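Local coordinates for protein 3-oxo-tetronate kinase (Salmonella typhimurium, PDB 3DQQ) that probably uses ATP to phosphorylate the sugar acid 3-oxo-tetronate, giving 3-oxo-tetronate 4-phosphate, as a member of the four-carbon acid sugar kinase family, at residues Thr124-Tyr129 with Asp200-Arg205; Val268-Gln273 with Phe411-Gln416; Thr277-Val282 with Met312-Ala317. One frame throughout, in Å; residues are numbered along the deposited sequence.

Contact 1 (Thr124-Tyr129 with Asp200-Arg205); sequences TVYQGY and DALNER
The carboxylate of Asp200 reaches across to the backbone of Gln127 and Gly128, in the type I' turn that runs from Tyr126 to Tyr129 and joins strands 123-126 and 129-132 into a hairpin. This hairpin and the loop after strand 196-199 belong to the sugar-binding N-terminal domain, away from the annotated ATP sites. Gln127 N gives its hydrogen to Asp200 OD2 (2.6 Å) on the syn side, 32° out of the carboxylate plane; Gly128 N makes a weaker bond to OD1 of Asp200 at 3.1 Å. With chi1 at -74°, CG lies beside the backbone N of Asp200, and from there both oxygens face the turn. Next to this grip Val125 and Ala201 form a single antiparallel bridge, a hydrogen-bonded pair: Val125 N bonds Ala201 O at 3.0 Å, and Ala201 N returns a bond to Val125 O at 3.1 Å. CG1 of buried Val125 packs 3.5 Å from Asp200 OD1, and Thr124 CB sits 3.3 Å from Ala201 O. That is the close half. On the solvent side one methyl of exposed Leu202, CD2, still reaches Val125 O (3.4 Å), but the contact thins out beyond it, at 4.0 Å to Tyr126 CB. The Tyr126 side chain leaves its backbone pointing away from Asp200-Arg205, and its hydroxyl is hydrogen-bonded to Gln173. Asp200 OD2 also accepts from Ala172 N. A buried acid held by backbone N-H groups is probably ionised, and its charge would fasten the hairpin turn to the loop leading into helix 204-214.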
ATOM      1  N   THR A 124     -22.160  -6.997  12.924  1.00 38.91           N
ATOM      2  CA  THR A 124     -23.292  -7.478  13.672  1.00 36.73           C
ATOM      3  C   THR A 124     -22.830  -8.650  14.492  1.00 35.40           C
ATOM      4  O   THR A 124     -21.816  -9.238  14.203  1.00 35.73           O
ATOM      5  CB  THR A 124     -24.500  -7.774  12.725  1.00 36.55           C
ATOM      6  OG1 THR A 124     -24.091  -8.640  11.679  1.00 35.98           O
ATOM      7  CG2 THR A 124     -25.053  -6.460  12.082  1.00 34.86           C
ATOM      8  N   VAL A 125     -23.564  -8.980  15.527  1.00 34.14           N
ATOM      9  CA  VAL A 125     -23.228 -10.095  16.351  1.00 33.64           C
ATOM     10  C   VAL A 125     -24.485 -10.944  16.535  1.00 34.13           C
ATOM     11  O   VAL A 125     -25.532 -10.428  16.939  1.00 33.56           O
ATOM     12  CB  VAL A 125     -22.693  -9.613  17.742  1.00 33.53           C
ATOM     13  CG1 VAL A 125     -22.567 -10.800  18.700  1.00 29.44           C
ATOM     14  CG2 VAL A 125     -21.392  -8.862  17.552  1.00 31.58           C
ATOM     15  N   TYR A 126     -24.373 -12.252  16.273  1.00 34.75           N
ATOM     16  CA  TYR A 126     -25.505 -13.188  16.452  1.00 34.43           C
ATOM     17  C   TYR A 126     -25.022 -14.443  17.152  1.00 34.26           C
ATOM     18  O   TYR A 126     -24.020 -15.016  16.755  1.00 34.92           O
ATOM     19  CB  TYR A 126     -26.156 -13.514  15.108  1.00 35.19           C
ATOM     20  CG  TYR A 126     -27.319 -14.451  15.234  1.00 35.54           C
ATOM     21  CD1 TYR A 126     -27.269 -15.751  14.729  1.00 38.19           C
ATOM     22  CD2 TYR A 126     -28.457 -14.060  15.859  1.00 37.35           C
ATOM     23  CE1 TYR A 126     -28.317 -16.606  14.859  1.00 36.70           C
ATOM     24  CE2 TYR A 126     -29.524 -14.924  15.992  1.00 38.42           C
ATOM     25  CZ  TYR A 126     -29.436 -16.185  15.496  1.00 37.00           C
ATOM     26  OH  TYR A 126     -30.508 -17.001  15.670  1.00 37.91           O
ATOM     27  N   GLN A 127     -25.717 -14.849  18.204  1.00 33.73           N
ATOM     28  CA  GLN A 127     -25.286 -15.930  19.100  1.00 33.85           C
ATOM     29  C   GLN A 127     -23.848 -15.814  19.627  1.00 33.99           C
ATOM     30  O   GLN A 127     -23.226 -16.827  20.046  1.00 33.21           O
ATOM     31  CB  GLN A 127     -25.458 -17.273  18.433  1.00 33.81           C
ATOM     32  CG  GLN A 127     -26.847 -17.521  17.922  1.00 36.01           C
ATOM     33  CD  GLN A 127     -27.888 -17.627  18.994  1.00 36.58           C
ATOM     34  OE1 GLN A 127     -27.641 -18.065  20.112  1.00 40.29           O
ATOM     35  NE2 GLN A 127     -29.072 -17.207  18.655  1.00 39.83           N
ATOM     36  N   GLY A 128     -23.329 -14.586  19.618  1.00 33.69           N
ATOM     37  CA  GLY A 128     -21.968 -14.344  20.055  1.00 33.71           C
ATOM     38  C   GLY A 128     -20.904 -14.363  18.990  1.00 33.16           C
ATOM     39  O   GLY A 128     -19.736 -14.105  19.287  1.00 32.17           O
ATOM     40  N   TYR A 129     -21.305 -14.626  17.756  1.00 33.17           N
ATOM     41  CA  TYR A 129     -20.356 -14.647  16.646  1.00 33.78           C
ATOM     42  C   TYR A 129     -20.375 -13.293  15.960  1.00 34.03           C
ATOM     43  O   TYR A 129     -21.435 -12.701  15.777  1.00 33.79           O
ATOM     44  CB  TYR A 129     -20.720 -15.729  15.630  1.00 33.53           C
ATOM     45  CG  TYR A 129     -20.644 -17.152  16.150  1.00 34.36           C
ATOM     46  CD1 TYR A 129     -19.566 -17.980  15.845  1.00 32.62           C
ATOM     47  CD2 TYR A 129     -21.679 -17.683  16.927  1.00 35.48           C
ATOM     48  CE1 TYR A 129     -19.521 -19.270  16.292  1.00 32.42           C
ATOM     49  CE2 TYR A 129     -21.631 -18.983  17.395  1.00 33.98           C
ATOM     50  CZ  TYR A 129     -20.550 -19.765  17.073  1.00 34.05           C
ATOM     51  OH  TYR A 129     -20.532 -21.067  17.532  1.00 35.86           O
ATOM     52  N   ASP A 200     -25.693  -9.529  21.583  1.00 37.18           N
ATOM     53  CA  ASP A 200     -25.978  -9.516  20.165  1.00 38.41           C
ATOM     54  C   ASP A 200     -26.531  -8.169  19.695  1.00 38.12           C
ATOM     55  O   ASP A 200     -27.101  -7.422  20.466  1.00 39.06           O
ATOM     56  CB  ASP A 200     -27.001 -10.599  19.820  1.00 40.36           C
ATOM     57  CG  ASP A 200     -26.409 -12.053  19.841  1.00 46.43           C
ATOM     58  OD1 ASP A 200     -25.275 -12.281  20.378  1.00 54.00           O
ATOM     59  OD2 ASP A 200     -27.130 -12.977  19.331  1.00 52.87           O
ATOM     60  N   ALA A 201     -26.346  -7.868  18.419  1.00 37.72           N
ATOM     61  CA  ALA A 201     -27.015  -6.760  17.773  1.00 37.78           C
ATOM     62  C   ALA A 201     -26.982  -6.986  16.242  1.00 37.88           C
ATOM     63  O   ALA A 201     -25.939  -7.208  15.650  1.00 36.47           O
ATOM     64  CB  ALA A 201     -26.363  -5.465  18.133  1.00 37.07           C
ATOM     65  N   LEU A 202     -28.158  -6.965  15.628  1.00 38.77           N
ATOM     66  CA  LEU A 202     -28.304  -7.013  14.190  1.00 39.32           C
ATOM     67  C   LEU A 202     -28.731  -5.664  13.643  1.00 40.06           C
ATOM     68  O   LEU A 202     -28.720  -5.450  12.439  1.00 41.41           O
ATOM     69  CB  LEU A 202     -29.363  -8.053  13.816  1.00 39.37           C
ATOM     70  CG  LEU A 202     -29.296  -9.394  14.584  1.00 38.56           C
ATOM     71  CD1 LEU A 202     -30.434 -10.381  14.138  1.00 33.49           C
ATOM     72  CD2 LEU A 202     -27.866 -10.009  14.474  1.00 33.16           C
ATOM     73  N   ASN A 203     -29.119  -4.748  14.507  1.00 40.56           N
ATOM     74  CA  ASN A 203     -29.720  -3.504  14.055  1.00 40.54           C
ATOM     75  C   ASN A 203     -29.727  -2.515  15.191  1.00 41.55           C
ATOM     76  O   ASN A 203     -29.562  -2.879  16.355  1.00 41.27           O
ATOM     77  CB  ASN A 203     -31.151  -3.749  13.580  1.00 39.42           C
ATOM     78  CG  ASN A 203     -31.998  -4.371  14.631  1.00 39.97           C
ATOM     79  OD1 ASN A 203     -32.067  -3.899  15.754  1.00 45.21           O
ATOM     80  ND2 ASN A 203     -32.666  -5.426  14.290  1.00 41.29           N
ATOM     81  N   GLU A 204     -29.987  -1.265  14.863  1.00 42.61           N
ATOM     82  CA  GLU A 204     -29.907  -0.235  15.864  1.00 43.57           C
ATOM     83  C   GLU A 204     -30.935  -0.378  17.002  1.00 42.16           C
ATOM     84  O   GLU A 204     -30.655  -0.005  18.122  1.00 41.12           O
ATOM     85  CB  GLU A 204     -29.822   1.154  15.203  1.00 43.68           C
ATOM     86  CG  GLU A 204     -31.088   1.994  14.964  1.00 47.61           C
ATOM     87  CD  GLU A 204     -30.696   3.433  14.462  1.00 49.47           C
ATOM     88  OE1 GLU A 204     -31.573   4.355  14.421  1.00 54.49           O
ATOM     89  OE2 GLU A 204     -29.474   3.609  14.118  1.00 56.51           O
ATOM     90  N   ARG A 205     -32.066  -1.008  16.758  1.00 41.43           N
ATOM     91  CA  ARG A 205     -33.003  -1.223  17.851  1.00 41.64           C
ATOM     92  C   ARG A 205     -32.401  -2.078  18.972  1.00 40.04           C
ATOM     93  O   ARG A 205     -32.687  -1.891  20.152  1.00 39.68           O
ATOM     94  CB  ARG A 205     -34.252  -1.889  17.317  1.00 41.10           C
ATOM     95  CG  ARG A 205     -35.337  -2.101  18.324  1.00 42.73           C
ATOM     96  CD  ARG A 205     -36.553  -2.858  17.653  1.00 48.82           C
ATOM     97  NE  ARG A 205     -36.127  -3.950  16.720  1.00 56.11           N
ATOM     98  CZ  ARG A 205     -35.873  -5.231  17.065  1.00 56.35           C
ATOM     99  NH1 ARG A 205     -36.021  -5.663  18.334  1.00 54.93           N
ATOM    100  NH2 ARG A 205     -35.450  -6.084  16.123  1.00 56.84           N
TER

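Contact 2 (Val268-Gln273 with Phe411-Gln416); sequences VAFYRQ and FFIRAQ
Tyr271 and Phe412 form a T-shaped aromatic pair where helix 262-271 packs beside helix 411-417, both lying on strands of the nucleotide-binding C-terminal domain. The edge of Phe412 is turned to the face of Tyr271, with ring centroids 5.7 Å apart and planes at 73°. Two different rotamers build this on CB atoms placed by the backbone. In Tyr271, CG is anti to the backbone N (chi1 -167°), which brings the ring face against CB of Phe412, 3.9 Å from the ring centroid of Tyr271 in a CH-pi contact. In Phe412, CG lies beside its own N (chi1 -63°), and the ring swings back toward Val268, bringing its edge to CB of Tyr271, which lies in plane, 3.8 Å from CD2 of Phe412. Farther out on that ring, CE2 of Phe412 meets CG2 of Val268 at 4.1 Å. The tyrosine hydroxyl passes on to bond the carbonyl oxygen of Ala310, which fixes the far end of the Tyr271 ring. Val255 of strand 253-257 touches both side chains, and Ile358 of strand 356-360 touches Phe412. Ile413 fills in from the flank: its CG1 approaches the Tyr271 ring in plane, 3.8 Å from CD2 of that tyrosine. One bond further, the Ile413 side chain crosses Phe270 at about a right angle, bringing CD1 of Ile413 to 3.6 Å from Phe270 CE2.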
ATOM      1  N   VAL A 268      -7.918  15.195  -3.522  1.00 41.26           N
ATOM      2  CA  VAL A 268      -6.937  16.213  -3.910  1.00 40.63           C
ATOM      3  C   VAL A 268      -7.131  16.565  -5.372  1.00 40.51           C
ATOM      4  O   VAL A 268      -7.151  17.746  -5.739  1.00 40.04           O
ATOM      5  CB  VAL A 268      -5.483  15.754  -3.642  1.00 40.08           C
ATOM      6  CG1 VAL A 268      -4.480  16.667  -4.307  1.00 37.01           C
ATOM      7  CG2 VAL A 268      -5.230  15.699  -2.154  1.00 39.86           C
ATOM      8  N   ALA A 269      -7.294  15.538  -6.206  1.00 40.62           N
ATOM      9  CA  ALA A 269      -7.516  15.739  -7.654  1.00 40.59           C
ATOM     10  C   ALA A 269      -8.758  16.623  -7.885  1.00 40.88           C
ATOM     11  O   ALA A 269      -8.731  17.537  -8.705  1.00 41.59           O
ATOM     12  CB  ALA A 269      -7.647  14.428  -8.347  1.00 39.07           C
ATOM     13  N   PHE A 270      -9.812  16.397  -7.105  1.00 41.56           N
ATOM     14  CA  PHE A 270     -11.062  17.155  -7.226  1.00 41.31           C
ATOM     15  C   PHE A 270     -10.894  18.582  -6.741  1.00 40.98           C
ATOM     16  O   PHE A 270     -11.036  19.524  -7.516  1.00 40.81           O
ATOM     17  CB  PHE A 270     -12.169  16.448  -6.432  1.00 42.69           C
ATOM     18  CG  PHE A 270     -13.489  17.180  -6.428  1.00 42.87           C
ATOM     19  CD1 PHE A 270     -14.363  17.068  -7.504  1.00 44.03           C
ATOM     20  CD2 PHE A 270     -13.871  17.948  -5.322  1.00 44.81           C
ATOM     21  CE1 PHE A 270     -15.588  17.729  -7.499  1.00 44.11           C
ATOM     22  CE2 PHE A 270     -15.105  18.623  -5.296  1.00 45.21           C
ATOM     23  CZ  PHE A 270     -15.964  18.518  -6.392  1.00 44.76           C
ATOM     24  N   TYR A 271     -10.548  18.723  -5.464  1.00 39.95           N
ATOM     25  CA  TYR A 271     -10.384  20.028  -4.841  1.00 40.17           C
ATOM     26  C   TYR A 271      -9.454  20.985  -5.579  1.00 40.47           C
ATOM     27  O   TYR A 271      -9.678  22.204  -5.544  1.00 40.93           O
ATOM     28  CB  TYR A 271      -9.869  19.873  -3.421  1.00 39.02           C
ATOM     29  CG  TYR A 271      -9.953  21.135  -2.599  1.00 38.54           C
ATOM     30  CD1 TYR A 271      -8.807  21.786  -2.172  1.00 36.76           C
ATOM     31  CD2 TYR A 271     -11.187  21.672  -2.246  1.00 37.15           C
ATOM     32  CE1 TYR A 271      -8.879  22.943  -1.408  1.00 38.01           C
ATOM     33  CE2 TYR A 271     -11.276  22.825  -1.487  1.00 38.53           C
ATOM     34  CZ  TYR A 271     -10.118  23.465  -1.068  1.00 38.39           C
ATOM     35  OH  TYR A 271     -10.210  24.614  -0.315  1.00 36.38           O
ATOM     36  N   ARG A 272      -8.413  20.464  -6.229  1.00 41.06           N
ATOM     37  CA  ARG A 272      -7.364  21.340  -6.788  1.00 41.66           C
ATOM     38  C   ARG A 272      -7.844  22.149  -8.020  1.00 41.80           C
ATOM     39  O   ARG A 272      -7.239  23.141  -8.403  1.00 41.30           O
ATOM     40  CB  ARG A 272      -6.091  20.538  -7.099  1.00 41.64           C
ATOM     41  CG  ARG A 272      -5.962  20.140  -8.514  1.00 41.95           C
ATOM     42  CD  ARG A 272      -5.058  18.939  -8.777  1.00 42.79           C
ATOM     43  NE  ARG A 272      -3.858  18.744  -7.946  1.00 44.58           N
ATOM     44  CZ  ARG A 272      -2.778  19.512  -7.959  1.00 42.58           C
ATOM     45  NH1 ARG A 272      -2.734  20.608  -8.702  1.00 44.59           N
ATOM     46  NH2 ARG A 272      -1.760  19.208  -7.186  1.00 40.43           N
ATOM     47  N   GLN A 273      -8.942  21.693  -8.614  1.00 42.38           N
ATOM     48  CA  GLN A 273      -9.665  22.431  -9.641  1.00 42.47           C
ATOM     49  C   GLN A 273     -10.472  23.591  -9.117  1.00 42.49           C
ATOM     50  O   GLN A 273     -10.928  24.412  -9.899  1.00 43.35           O
ATOM     51  CB  GLN A 273     -10.603  21.478 -10.355  1.00 42.34           C
ATOM     52  CG  GLN A 273      -9.806  20.492 -11.156  1.00 43.70           C
ATOM     53  CD  GLN A 273     -10.600  19.328 -11.625  1.00 43.72           C
ATOM     54  OE1 GLN A 273     -10.519  18.258 -11.040  1.00 46.69           O
ATOM     55  NE2 GLN A 273     -11.369  19.511 -12.696  1.00 46.03           N
ATOM     56  N   PHE A 411     -15.053  16.012  -0.074  1.00 46.01           N
ATOM     57  CA  PHE A 411     -14.841  16.287   1.341  1.00 45.64           C
ATOM     58  C   PHE A 411     -14.296  17.677   1.655  1.00 45.23           C
ATOM     59  O   PHE A 411     -14.863  18.399   2.487  1.00 45.40           O
ATOM     60  CB  PHE A 411     -13.891  15.266   1.915  1.00 45.14           C
ATOM     61  CG  PHE A 411     -13.558  15.487   3.373  1.00 45.48           C
ATOM     62  CD1 PHE A 411     -14.458  15.158   4.362  1.00 44.71           C
ATOM     63  CD2 PHE A 411     -12.320  15.972   3.751  1.00 44.68           C
ATOM     64  CE1 PHE A 411     -14.143  15.340   5.684  1.00 44.86           C
ATOM     65  CE2 PHE A 411     -12.015  16.152   5.057  1.00 44.45           C
ATOM     66  CZ  PHE A 411     -12.936  15.849   6.028  1.00 44.17           C
ATOM     67  N   PHE A 412     -13.210  18.054   0.988  1.00 44.71           N
ATOM     68  CA  PHE A 412     -12.541  19.310   1.288  1.00 44.50           C
ATOM     69  C   PHE A 412     -13.412  20.515   0.961  1.00 44.70           C
ATOM     70  O   PHE A 412     -13.229  21.597   1.563  1.00 44.06           O
ATOM     71  CB  PHE A 412     -11.230  19.454   0.506  1.00 44.29           C
ATOM     72  CG  PHE A 412     -10.187  18.437   0.828  1.00 43.00           C
ATOM     73  CD1 PHE A 412      -9.955  18.027   2.109  1.00 42.48           C
ATOM     74  CD2 PHE A 412      -9.390  17.937  -0.160  1.00 43.67           C
ATOM     75  CE1 PHE A 412      -8.978  17.097   2.394  1.00 43.18           C
ATOM     76  CE2 PHE A 412      -8.385  16.993   0.134  1.00 43.62           C
ATOM     77  CZ  PHE A 412      -8.189  16.587   1.409  1.00 42.87           C
ATOM     78  N   ILE A 413     -14.320  20.363  -0.008  1.00 44.86           N
ATOM     79  CA  ILE A 413     -15.304  21.417  -0.246  1.00 45.76           C
ATOM     80  C   ILE A 413     -16.394  21.377   0.829  1.00 46.19           C
ATOM     81  O   ILE A 413     -16.708  22.403   1.421  1.00 46.26           O
ATOM     82  CB  ILE A 413     -15.963  21.347  -1.631  1.00 45.61           C
ATOM     83  CG1 ILE A 413     -14.957  21.666  -2.713  1.00 46.52           C
ATOM     84  CG2 ILE A 413     -17.027  22.381  -1.753  1.00 44.62           C
ATOM     85  CD1 ILE A 413     -15.586  21.920  -4.041  1.00 46.53           C
ATOM     86  N   ARG A 414     -16.954  20.200   1.101  1.00 46.45           N
ATOM     87  CA  ARG A 414     -18.098  20.135   2.004  1.00 47.24           C
ATOM     88  C   ARG A 414     -17.715  20.654   3.355  1.00 46.40           C
ATOM     89  O   ARG A 414     -18.458  21.438   3.927  1.00 46.15           O
ATOM     90  CB  ARG A 414     -18.689  18.728   2.090  1.00 47.41           C
ATOM     91  CG  ARG A 414     -19.211  18.286   0.685  1.00 50.84           C
ATOM     92  CD  ARG A 414     -20.158  17.068   0.678  1.00 52.03           C
ATOM     93  NE  ARG A 414     -19.645  16.001   1.541  1.00 55.79           N
ATOM     94  CZ  ARG A 414     -19.999  15.813   2.814  1.00 57.24           C
ATOM     95  NH1 ARG A 414     -20.889  16.602   3.422  1.00 57.22           N
ATOM     96  NH2 ARG A 414     -19.449  14.805   3.480  1.00 59.00           N
ATOM     97  N   ALA A 415     -16.527  20.265   3.819  1.00 45.73           N
ATOM     98  CA  ALA A 415     -15.974  20.743   5.078  1.00 45.51           C
ATOM     99  C   ALA A 415     -16.146  22.248   5.259  1.00 45.20           C
ATOM    100  O   ALA A 415     -16.289  22.735   6.364  1.00 44.71           O
ATOM    101  CB  ALA A 415     -14.509  20.389   5.140  1.00 45.18           C
ATOM    102  N   GLN A 416     -16.122  22.980   4.153  1.00 45.28           N
ATOM    103  CA  GLN A 416     -16.177  24.421   4.176  1.00 45.41           C
ATOM    104  C   GLN A 416     -17.565  24.944   3.871  1.00 45.84           C
ATOM    105  O   GLN A 416     -18.054  25.831   4.537  1.00 45.30           O
ATOM    106  CB  GLN A 416     -15.201  24.969   3.141  1.00 44.98           C
ATOM    107  CG  GLN A 416     -13.754  24.971   3.577  1.00 44.20           C
ATOM    108  CD  GLN A 416     -12.793  25.356   2.462  1.00 44.11           C
ATOM    109  OE1 GLN A 416     -12.428  24.540   1.623  1.00 44.60           O
ATOM    110  NE2 GLN A 416     -12.368  26.594   2.467  1.00 41.42           N
TER

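Contact 3 (Thr277-Val282 with Met312-Ala317); sequences TRDVDV and MISATA
The carbonyl oxygen of Ser314 is gripped by two successive groups of the neighbouring strand: Val280 N donates to Ser314 O over 2.9 Å in a nearly straight bond (166° at the hydrogen), and Asp279 CA lends a CA-H...O contact to Ser314 O at 3.3 Å. Residues 277-279 and 312-314 run side by side as parallel strands, 18° between their directions. One step back, Ser314 N bonds Arg278 O at 3.0 Å; the bond from Arg278 N to Met312 O is weak. Side chains alternate between the two faces. On one, Thr277 and Met312 lie alongside each other and point the same way, CB of Thr277 3.7 Å from CB of Met312. Ser314 and Asp279 follow on this face, but their polar ends go to different partners. Ser314 OG, anti to its own N (chi1 167°), is carried forward over the chain to accept from Thr316 N at 3.1 Å, an ST turn that bends the backbone as the strand ends. Asp279 OD2 forms a salt bridge with Arg272, while OD1 of Asp279 rests 3.6 Å from CB of Ala317. Across the sheet, the face of Arg278 and Ile313 is covered by helix 288-304, where Arg278 makes a cation-pi contact with Trp301. Just past the first strand, Val280 sets its CG2 3.5 Å from CG2 of Ile313, crossing that side chain at about a right angle, and also touches Ala315 CB. Ala315 lies about 7 Å, side chain to side chain, from Thr364, which probably binds ATP. Strand 277-279, helix 288-304 and strand 312-314 form a beta-alpha-beta unit of the nucleotide-binding domain, two adjacent parallel strands joined through the helix that covers one of their faces.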
ATOM      1  N   THR A 277      -3.683  25.607  -5.133  1.00 39.30           N
ATOM      2  CA  THR A 277      -2.977  24.566  -4.453  1.00 39.35           C
ATOM      3  C   THR A 277      -1.517  24.470  -4.818  1.00 38.80           C
ATOM      4  O   THR A 277      -1.072  25.012  -5.776  1.00 39.40           O
ATOM      5  CB  THR A 277      -3.674  23.186  -4.605  1.00 39.64           C
ATOM      6  OG1 THR A 277      -3.040  22.430  -5.623  1.00 39.82           O
ATOM      7  CG2 THR A 277      -5.155  23.333  -4.872  1.00 39.36           C
ATOM      8  N   ARG A 278      -0.775  23.742  -4.016  1.00 38.90           N
ATOM      9  CA  ARG A 278       0.655  23.746  -4.097  1.00 38.50           C
ATOM     10  C   ARG A 278       1.126  22.382  -3.602  1.00 38.33           C
ATOM     11  O   ARG A 278       0.681  21.910  -2.548  1.00 37.81           O
ATOM     12  CB  ARG A 278       1.157  24.884  -3.227  1.00 38.81           C
ATOM     13  CG  ARG A 278       2.562  25.260  -3.436  1.00 39.42           C
ATOM     14  CD  ARG A 278       2.754  26.401  -4.411  1.00 39.86           C
ATOM     15  NE  ARG A 278       3.824  27.269  -3.909  1.00 41.58           N
ATOM     16  CZ  ARG A 278       5.099  26.892  -3.743  1.00 41.37           C
ATOM     17  NH1 ARG A 278       5.516  25.645  -4.028  1.00 42.61           N
ATOM     18  NH2 ARG A 278       5.966  27.752  -3.248  1.00 40.63           N
ATOM     19  N   ASP A 279       1.973  21.733  -4.403  1.00 38.22           N
ATOM     20  CA  ASP A 279       2.470  20.399  -4.116  1.00 38.55           C
ATOM     21  C   ASP A 279       3.783  20.457  -3.406  1.00 37.81           C
ATOM     22  O   ASP A 279       4.672  21.134  -3.847  1.00 38.34           O
ATOM     23  CB  ASP A 279       2.699  19.640  -5.403  1.00 39.19           C
ATOM     24  CG  ASP A 279       1.412  19.148  -6.015  1.00 42.81           C
ATOM     25  OD1 ASP A 279       0.758  18.240  -5.395  1.00 51.19           O
ATOM     26  OD2 ASP A 279       1.064  19.655  -7.106  1.00 43.64           O
ATOM     27  N   VAL A 280       3.907  19.724  -2.321  1.00 37.40           N
ATOM     28  CA  VAL A 280       5.101  19.742  -1.518  1.00 37.53           C
ATOM     29  C   VAL A 280       6.260  19.100  -2.277  1.00 37.94           C
ATOM     30  O   VAL A 280       6.175  17.929  -2.630  1.00 37.99           O
ATOM     31  CB  VAL A 280       4.883  18.944  -0.230  1.00 37.09           C
ATOM     32  CG1 VAL A 280       6.162  18.841   0.540  1.00 36.90           C
ATOM     33  CG2 VAL A 280       3.792  19.557   0.601  1.00 35.90           C
ATOM     34  N   ASP A 281       7.342  19.857  -2.508  1.00 38.67           N
ATOM     35  CA  ASP A 281       8.540  19.305  -3.153  1.00 38.29           C
ATOM     36  C   ASP A 281       9.511  18.701  -2.149  1.00 38.06           C
ATOM     37  O   ASP A 281      10.144  19.369  -1.361  1.00 37.98           O
ATOM     38  CB  ASP A 281       9.254  20.335  -4.014  1.00 38.61           C
ATOM     39  CG  ASP A 281      10.513  19.773  -4.678  1.00 40.35           C
ATOM     40  OD1 ASP A 281      10.522  18.621  -5.164  1.00 47.09           O
ATOM     41  OD2 ASP A 281      11.525  20.470  -4.720  1.00 44.48           O
ATOM     42  N   VAL A 282       9.614  17.399  -2.208  1.00 38.49           N
ATOM     43  CA  VAL A 282      10.517  16.653  -1.380  1.00 38.82           C
ATOM     44  C   VAL A 282      11.968  17.124  -1.483  1.00 39.13           C
ATOM     45  O   VAL A 282      12.667  17.110  -0.483  1.00 40.35           O
ATOM     46  CB  VAL A 282      10.438  15.173  -1.746  1.00 39.20           C
ATOM     47  CG1 VAL A 282      11.375  14.363  -0.858  1.00 40.95           C
ATOM     48  CG2 VAL A 282       9.005  14.699  -1.591  1.00 38.19           C
ATOM     49  N   MET A 312      -4.733  24.706  -0.657  1.00 35.55           N
ATOM     50  CA  MET A 312      -4.304  23.353  -0.302  1.00 35.08           C
ATOM     51  C   MET A 312      -2.787  23.207  -0.417  1.00 35.23           C
ATOM     52  O   MET A 312      -2.158  23.705  -1.347  1.00 34.46           O
ATOM     53  CB  MET A 312      -4.966  22.338  -1.200  1.00 34.62           C
ATOM     54  CG  MET A 312      -4.557  20.925  -0.897  1.00 34.82           C
ATOM     55  SD  MET A 312      -5.502  19.757  -1.876  1.00 31.69           S
ATOM     56  CE  MET A 312      -6.602  19.247  -0.638  1.00 34.29           C
ATOM     57  N   ILE A 313      -2.195  22.548   0.559  1.00 35.37           N
ATOM     58  CA  ILE A 313      -0.828  22.080   0.422  1.00 35.94           C
ATOM     59  C   ILE A 313      -0.866  20.559   0.518  1.00 36.91           C
ATOM     60  O   ILE A 313      -1.181  19.984   1.571  1.00 36.30           O
ATOM     61  CB  ILE A 313       0.060  22.711   1.457  1.00 36.04           C
ATOM     62  CG1 ILE A 313       0.188  24.169   1.087  1.00 36.28           C
ATOM     63  CG2 ILE A 313       1.448  22.028   1.537  1.00 34.26           C
ATOM     64  CD1 ILE A 313       0.837  24.890   2.137  1.00 40.38           C
ATOM     65  N   SER A 314      -0.573  19.932  -0.611  1.00 37.97           N
ATOM     66  CA  SER A 314      -0.719  18.521  -0.774  1.00 39.76           C
ATOM     67  C   SER A 314       0.623  17.871  -0.949  1.00 40.25           C
ATOM     68  O   SER A 314       1.455  18.379  -1.670  1.00 40.46           O
ATOM     69  CB  SER A 314      -1.555  18.240  -2.008  1.00 39.49           C
ATOM     70  OG  SER A 314      -1.476  16.866  -2.355  1.00 41.35           O
ATOM     71  N   ALA A 315       0.800  16.728  -0.299  1.00 41.64           N
ATOM     72  CA  ALA A 315       1.993  15.929  -0.400  1.00 42.94           C
ATOM     73  C   ALA A 315       1.649  14.619  -1.106  1.00 44.11           C
ATOM     74  O   ALA A 315       2.441  13.687  -1.137  1.00 43.57           O
ATOM     75  CB  ALA A 315       2.538  15.664   0.964  1.00 41.83           C
ATOM     76  N   THR A 316       0.482  14.550  -1.721  1.00 46.47           N
ATOM     77  CA  THR A 316       0.029  13.275  -2.252  1.00 48.65           C
ATOM     78  C   THR A 316       0.701  12.919  -3.608  1.00 50.43           C
ATOM     79  O   THR A 316       0.851  11.741  -3.934  1.00 51.10           O
ATOM     80  CB  THR A 316      -1.560  13.118  -2.193  1.00 49.29           C
ATOM     81  OG1 THR A 316      -2.132  13.502  -3.432  1.00 49.94           O
ATOM     82  CG2 THR A 316      -2.223  13.903  -0.986  1.00 46.98           C
ATOM     83  N   ALA A 317       1.187  13.924  -4.339  1.00 52.98           N
ATOM     84  CA  ALA A 317       2.061  13.735  -5.536  1.00 54.38           C
ATOM     85  C   ALA A 317       3.400  13.105  -5.189  1.00 56.47           C
ATOM     86  O   ALA A 317       3.893  12.199  -5.907  1.00 57.33           O
ATOM     87  CB  ALA A 317       2.326  15.067  -6.230  1.00 54.10           C
TER

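Overall arrangement
From the N terminus, the chain first closes a loop of 70 residues at contact 1, which ties a small hairpin to the start of helix 204-214 in the sugar-binding domain. The chain then enters the nucleotide-binding domain, where contact 2 opens at helix 262-271 and closes only near the C terminus, at helix 411-417. Contact 3, with 29 residues between its segments, is nested inside that long loop. Contacts 2 and 3 touch, through Val268 against Ser314 and Arg272 against Thr277; helix 262-271 thus meets both strand 312-314 and helix 411-417. Contact 1 stands apart, its centre 37 Å from that of contact 2 and 44 Å from that of contact 3.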